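Local coordinates for protein 3-dehydroquinate dehydratase (Thermus thermophilus, PDB 2UYG) that catalyses the trans-dehydration of 3-dehydroquinate to 3-dehydroshikimate, probably through an enolate intermediate, on the route to chorismate and the aromatic amino acids, at residues L32-F46 with P128-E140. Residues are numbered along the deposited sequence; the frame is centred on the assembly and turned at random.
Sequences LCEAWGAELGLGVVF and PLSYKLALVYLAE
The indole of Trp36 lies across the side chain of Lys132, whose CG sits 3.3 Å from the centroid of the five-membered ring, a CH-pi contact 13° off the ring normal. The Lys132 chain bends at chi2, chi3 and chi4, which keeps its methylenes near the indole and leaves NZ 3.8 Å from Trp36 NE1. Lys132 NZ is also 4.0 Å from Glu39 OE2, too far for a salt bridge but near enough for some attraction; it also has a long, weak ion pair with Glu140 of a second subunit. The carbonyl O of Leu32 lies above the opposite face of the indole, offset toward the rim, while the six-membered ring reaches Pro128 and, through CZ2, Leu129 CD2 at 4.1 Å. Cutting Trp36 back to an alanine is likely to open a gap between the helices and leave the Lys132 chain without the ring it lies on, freer to turn. Helix segments 32-39 and 129-140 run roughly parallel, their axes 9.8 Å apart at closest approach and crossing at -26°, on the same side of the five-stranded parallel sheet of the flavodoxin-like type II dehydroquinase fold. Toward the sheet, branched Leu135 directs CD1 at Trp36 CB and CD2 at Val44 CG1. Compact Cys33 suits the close approach of Tyr131: SG is 3.6 Å from Tyr131 CB and obliquely placed to the phenol ring. With CG anti to its carbonyl carbon (chi1 -67°), Tyr131 reaches inward, where OH hydrogen-bonds Asn73, a predicted substrate-binding residue. Beyond Glu39 a Schellman motif, with Gly41 at C-prime adopting positive phi, ends the first helix and turns the chain toward strand 44-48, bringing Leu42 CD2 to within 3.7 Å of Ala139 CB, a side chain short enough to admit the leucine.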
loop_
_atom_site.group_PDB
_atom_site.type_symbol
_atom_site.label_atom_id
_atom_site.label_comp_id
_atom_site.label_asym_id
_atom_site.label_seq_id
_atom_site.Cartn_x
_atom_site.Cartn_y
_atom_site.Cartn_z
ATOM N N LEU A 32 35.432 11.121 24.295
ATOM C CA LEU A 32 34.341 11.943 24.786
ATOM C C LEU A 32 33.404 11.164 25.725
ATOM O O LEU A 32 33.067 11.619 26.805
ATOM C CB LEU A 32 33.554 12.439 23.613
ATOM C CG LEU A 32 33.694 13.848 23.045
ATOM C CD1 LEU A 32 34.817 14.648 23.606
ATOM C CD2 LEU A 32 33.669 13.782 21.531
ATOM N N CYS A 33 32.991 9.983 25.288
ATOM C CA CYS A 33 32.141 9.188 26.108
ATOM C C CYS A 33 32.829 8.813 27.441
ATOM O O CYS A 33 32.172 8.847 28.465
ATOM C CB CYS A 33 31.668 7.937 25.355
ATOM S SG CYS A 33 30.542 8.143 23.934
ATOM N N GLU A 34 34.109 8.429 27.439
ATOM C CA GLU A 34 34.884 8.182 28.684
ATOM C C GLU A 34 34.852 9.411 29.610
ATOM O O GLU A 34 34.638 9.277 30.805
ATOM C CB GLU A 34 36.365 7.784 28.394
ATOM C CG GLU A 34 37.487 8.632 29.110
ATOM C CD GLU A 34 38.522 9.343 28.178
ATOM O OE1 GLU A 34 39.540 8.683 27.755
ATOM O OE2 GLU A 34 38.369 10.571 27.889
ATOM N N ALA A 35 35.066 10.601 29.068
ATOM C CA ALA A 35 35.173 11.766 29.915
ATOM C C ALA A 35 33.771 12.120 30.450
ATOM O O ALA A 35 33.605 12.507 31.619
ATOM C CB ALA A 35 35.824 12.951 29.121
ATOM N N TRP A 36 32.732 11.932 29.639
ATOM C CA TRP A 36 31.376 12.223 30.096
ATOM C C TRP A 36 30.944 11.270 31.188
ATOM O O TRP A 36 30.292 11.640 32.190
ATOM C CB TRP A 36 30.387 12.135 28.932
ATOM C CG TRP A 36 30.453 13.290 27.999
ATOM C CD1 TRP A 36 30.705 14.606 28.330
ATOM C CD2 TRP A 36 30.310 13.262 26.574
ATOM N NE1 TRP A 36 30.723 15.381 27.195
ATOM C CE2 TRP A 36 30.484 14.602 26.103
ATOM C CE3 TRP A 36 30.002 12.254 25.635
ATOM C CZ2 TRP A 36 30.384 14.958 24.746
ATOM C CZ3 TRP A 36 29.916 12.610 24.268
ATOM C CH2 TRP A 36 30.135 13.950 23.847
ATOM N N GLY A 37 31.263 10.003 31.001
ATOM C CA GLY A 37 30.891 9.018 31.998
ATOM C C GLY A 37 31.581 9.425 33.300
ATOM O O GLY A 37 30.915 9.543 34.326
ATOM N N ALA A 38 32.886 9.658 33.206
ATOM C CA ALA A 38 33.732 9.931 34.330
ATOM C C ALA A 38 33.326 11.217 34.995
ATOM O O ALA A 38 33.196 11.211 36.226
ATOM C CB ALA A 38 35.212 10.008 33.905
ATOM N N GLU A 39 33.085 12.337 34.284
ATOM C CA GLU A 39 32.780 13.495 35.123
ATOM C C GLU A 39 31.764 12.924 36.032
ATOM O O GLU A 39 32.006 12.767 37.227
ATOM C CB GLU A 39 32.267 14.803 34.487
ATOM C CG GLU A 39 31.423 14.727 33.272
ATOM C CD GLU A 39 31.756 15.840 32.324
ATOM O OE1 GLU A 39 32.948 16.186 32.175
ATOM O OE2 GLU A 39 30.821 16.364 31.719
ATOM N N LEU A 40 30.769 12.351 35.407
ATOM C CA LEU A 40 29.566 11.826 36.061
ATOM C C LEU A 40 29.499 10.458 36.820
ATOM O O LEU A 40 28.435 10.050 37.260
ATOM C CB LEU A 40 28.572 11.874 34.957
ATOM C CG LEU A 40 27.285 11.161 34.879
ATOM C CD1 LEU A 40 26.501 11.354 36.191
ATOM C CD2 LEU A 40 26.646 11.830 33.673
ATOM N N GLY A 41 30.610 9.789 37.056
ATOM C CA GLY A 41 30.624 8.693 38.039
ATOM C C GLY A 41 30.199 7.389 37.416
ATOM O O GLY A 41 29.764 6.475 38.102
ATOM N N LEU A 42 30.349 7.335 36.095
ATOM C CA LEU A 42 29.951 6.180 35.277
ATOM C C LEU A 42 31.183 5.631 34.526
ATOM O O LEU A 42 31.843 6.331 33.737
ATOM C CB LEU A 42 28.891 6.629 34.275
ATOM C CG LEU A 42 27.502 6.033 34.305
ATOM C CD1 LEU A 42 26.977 5.636 35.684
ATOM C CD2 LEU A 42 26.589 7.012 33.629
ATOM N N GLY A 43 31.516 4.403 34.820
ATOM C CA GLY A 43 32.531 3.721 34.076
ATOM C C GLY A 43 31.981 3.388 32.702
ATOM O O GLY A 43 30.872 2.865 32.607
ATOM N N VAL A 44 32.694 3.719 31.644
ATOM C CA VAL A 44 32.288 3.305 30.287
ATOM C C VAL A 44 33.242 2.371 29.557
ATOM O O VAL A 44 34.436 2.500 29.628
ATOM C CB VAL A 44 31.903 4.545 29.305
ATOM C CG1 VAL A 44 31.114 5.603 29.980
ATOM C CG2 VAL A 44 33.020 5.169 28.757
ATOM N N VAL A 45 32.656 1.510 28.721
ATOM C CA VAL A 45 33.404 0.745 27.724
ATOM C C VAL A 45 32.675 0.840 26.419
ATOM O O VAL A 45 31.417 0.688 26.331
ATOM C CB VAL A 45 33.544 -0.728 28.173
ATOM C CG1 VAL A 45 32.323 -1.116 28.755
ATOM C CG2 VAL A 45 33.868 -1.684 27.069
ATOM N N PHE A 46 33.471 1.007 25.403
ATOM C CA PHE A 46 33.013 1.444 24.108
ATOM C C PHE A 46 33.502 0.450 23.081
ATOM O O PHE A 46 34.668 0.208 23.021
ATOM C CB PHE A 46 33.671 2.822 23.816
ATOM C CG PHE A 46 33.114 3.547 22.591
ATOM C CD1 PHE A 46 32.220 4.549 22.735
ATOM C CD2 PHE A 46 33.589 3.257 21.319
ATOM C CE1 PHE A 46 31.739 5.229 21.664
ATOM C CE2 PHE A 46 33.102 3.923 20.211
ATOM C CZ PHE A 46 32.176 4.917 20.384
ATOM N N PRO A 128 27.683 13.792 18.451
ATOM C CA PRO A 128 28.287 13.091 19.573
ATOM C C PRO A 128 27.473 13.239 20.896
ATOM O O PRO A 128 27.373 12.392 21.801
ATOM C CB PRO A 128 29.641 13.780 19.693
ATOM C CG PRO A 128 29.964 14.153 18.384
ATOM C CD PRO A 128 28.651 14.650 17.726
ATOM N N LEU A 129 26.862 14.396 21.003
ATOM C CA LEU A 129 26.035 14.688 22.154
ATOM C C LEU A 129 24.838 13.765 22.316
ATOM O O LEU A 129 24.271 13.749 23.377
ATOM C CB LEU A 129 25.578 16.163 22.044
ATOM C CG LEU A 129 26.740 17.124 22.274
ATOM C CD1 LEU A 129 26.331 18.486 21.812
ATOM C CD2 LEU A 129 27.140 17.176 23.758
ATOM N N SER A 130 24.385 13.021 21.301
ATOM C CA SER A 130 23.331 12.001 21.556
ATOM C C SER A 130 23.846 10.967 22.563
ATOM O O SER A 130 23.039 10.385 23.319
ATOM C CB SER A 130 22.913 11.183 20.287
ATOM O OG SER A 130 22.498 11.985 19.243
ATOM N N TYR A 131 25.162 10.672 22.493
ATOM C CA TYR A 131 25.794 9.728 23.454
ATOM C C TYR A 131 25.820 10.308 24.825
ATOM O O TYR A 131 25.436 9.664 25.852
ATOM C CB TYR A 131 27.216 9.261 23.007
ATOM C CG TYR A 131 27.190 8.414 21.775
ATOM C CD1 TYR A 131 26.950 8.992 20.484
ATOM C CD2 TYR A 131 27.462 7.025 21.832
ATOM C CE1 TYR A 131 26.929 8.174 19.278
ATOM C CE2 TYR A 131 27.492 6.247 20.652
ATOM C CZ TYR A 131 27.205 6.828 19.393
ATOM O OH TYR A 131 27.249 6.034 18.296
ATOM N N LYS A 132 26.196 11.564 24.866
ATOM C CA LYS A 132 26.144 12.332 26.154
ATOM C C LYS A 132 24.853 12.237 26.850
ATOM O O LYS A 132 24.772 11.919 28.080
ATOM C CB LYS A 132 26.385 13.823 25.909
ATOM C CG LYS A 132 27.289 14.443 26.912
ATOM C CD LYS A 132 26.707 15.343 27.925
ATOM C CE LYS A 132 27.355 16.694 27.846
ATOM N NZ LYS A 132 27.845 17.065 29.119
ATOM N N LEU A 133 23.815 12.602 26.102
ATOM C CA LEU A 133 22.514 12.615 26.719
ATOM C C LEU A 133 22.061 11.233 27.222
ATOM O O LEU A 133 21.346 11.136 28.291
ATOM C CB LEU A 133 21.410 13.163 25.793
ATOM C CG LEU A 133 21.464 14.444 24.953
ATOM C CD1 LEU A 133 20.067 14.882 24.469
ATOM C CD2 LEU A 133 22.276 15.576 25.399
ATOM N N ALA A 134 22.446 10.175 26.470
ATOM C CA ALA A 134 22.142 8.803 26.942
ATOM C C ALA A 134 22.807 8.557 28.305
ATOM O O ALA A 134 22.235 7.941 29.158
ATOM C CB ALA A 134 22.620 7.738 25.940
ATOM N N LEU A 135 24.035 9.024 28.458
ATOM C CA LEU A 135 24.775 8.837 29.735
ATOM C C LEU A 135 24.148 9.602 30.898
ATOM O O LEU A 135 23.997 9.058 31.990
ATOM C CB LEU A 135 26.251 9.139 29.540
ATOM C CG LEU A 135 26.940 8.162 28.575
ATOM C CD1 LEU A 135 28.326 8.633 28.147
ATOM C CD2 LEU A 135 26.996 6.713 29.118
ATOM N N VAL A 136 23.603 10.778 30.644
ATOM C CA VAL A 136 22.930 11.529 31.727
ATOM C C VAL A 136 21.709 10.822 32.191
ATOM O O VAL A 136 21.477 10.637 33.421
ATOM C CB VAL A 136 22.678 13.051 31.385
ATOM C CG1 VAL A 136 22.241 13.191 30.057
ATOM C CG2 VAL A 136 21.603 13.691 32.315
ATOM N N TYR A 137 20.935 10.292 31.254
ATOM C CA TYR A 137 19.741 9.551 31.638
ATOM C C TYR A 137 20.172 8.349 32.472
ATOM O O TYR A 137 19.566 8.032 33.468
ATOM C CB TYR A 137 18.982 9.064 30.438
ATOM C CG TYR A 137 17.960 8.009 30.803
ATOM C CD1 TYR A 137 16.741 8.356 31.349
ATOM C CD2 TYR A 137 18.201 6.649 30.621
ATOM C CE1 TYR A 137 15.822 7.445 31.680
ATOM C CE2 TYR A 137 17.213 5.717 30.948
ATOM C CZ TYR A 137 16.051 6.121 31.492
ATOM O OH TYR A 137 15.034 5.211 31.869
ATOM N N LEU A 138 21.212 7.668 32.047
ATOM C CA LEU A 138 21.562 6.396 32.640
ATOM C C LEU A 138 22.143 6.562 34.080
ATOM O O LEU A 138 21.791 5.784 34.999
ATOM C CB LEU A 138 22.510 5.679 31.715
ATOM C CG LEU A 138 22.100 4.498 30.865
ATOM C CD1 LEU A 138 20.658 4.065 30.730
ATOM C CD2 LEU A 138 22.797 4.436 29.555
ATOM N N ALA A 139 22.908 7.639 34.289
ATOM C CA ALA A 139 23.446 7.983 35.636
ATOM C C ALA A 139 22.348 8.295 36.630
ATOM O O ALA A 139 22.392 7.888 37.810
ATOM C CB ALA A 139 24.344 9.177 35.561
ATOM N N GLU A 140 21.390 9.086 36.190
ATOM C CA GLU A 140 20.239 9.315 37.009
ATOM C C GLU A 140 19.476 8.003 37.319
ATOM O O GLU A 140 18.969 7.859 38.424
ATOM C CB GLU A 140 19.302 10.330 36.384
ATOM C CG GLU A 140 18.281 10.885 37.395
ATOM C CD GLU A 140 18.270 12.390 37.420
ATOM O OE1 GLU A 140 19.207 13.012 36.947
ATOM O OE2 GLU A 140 17.305 12.952 37.876
#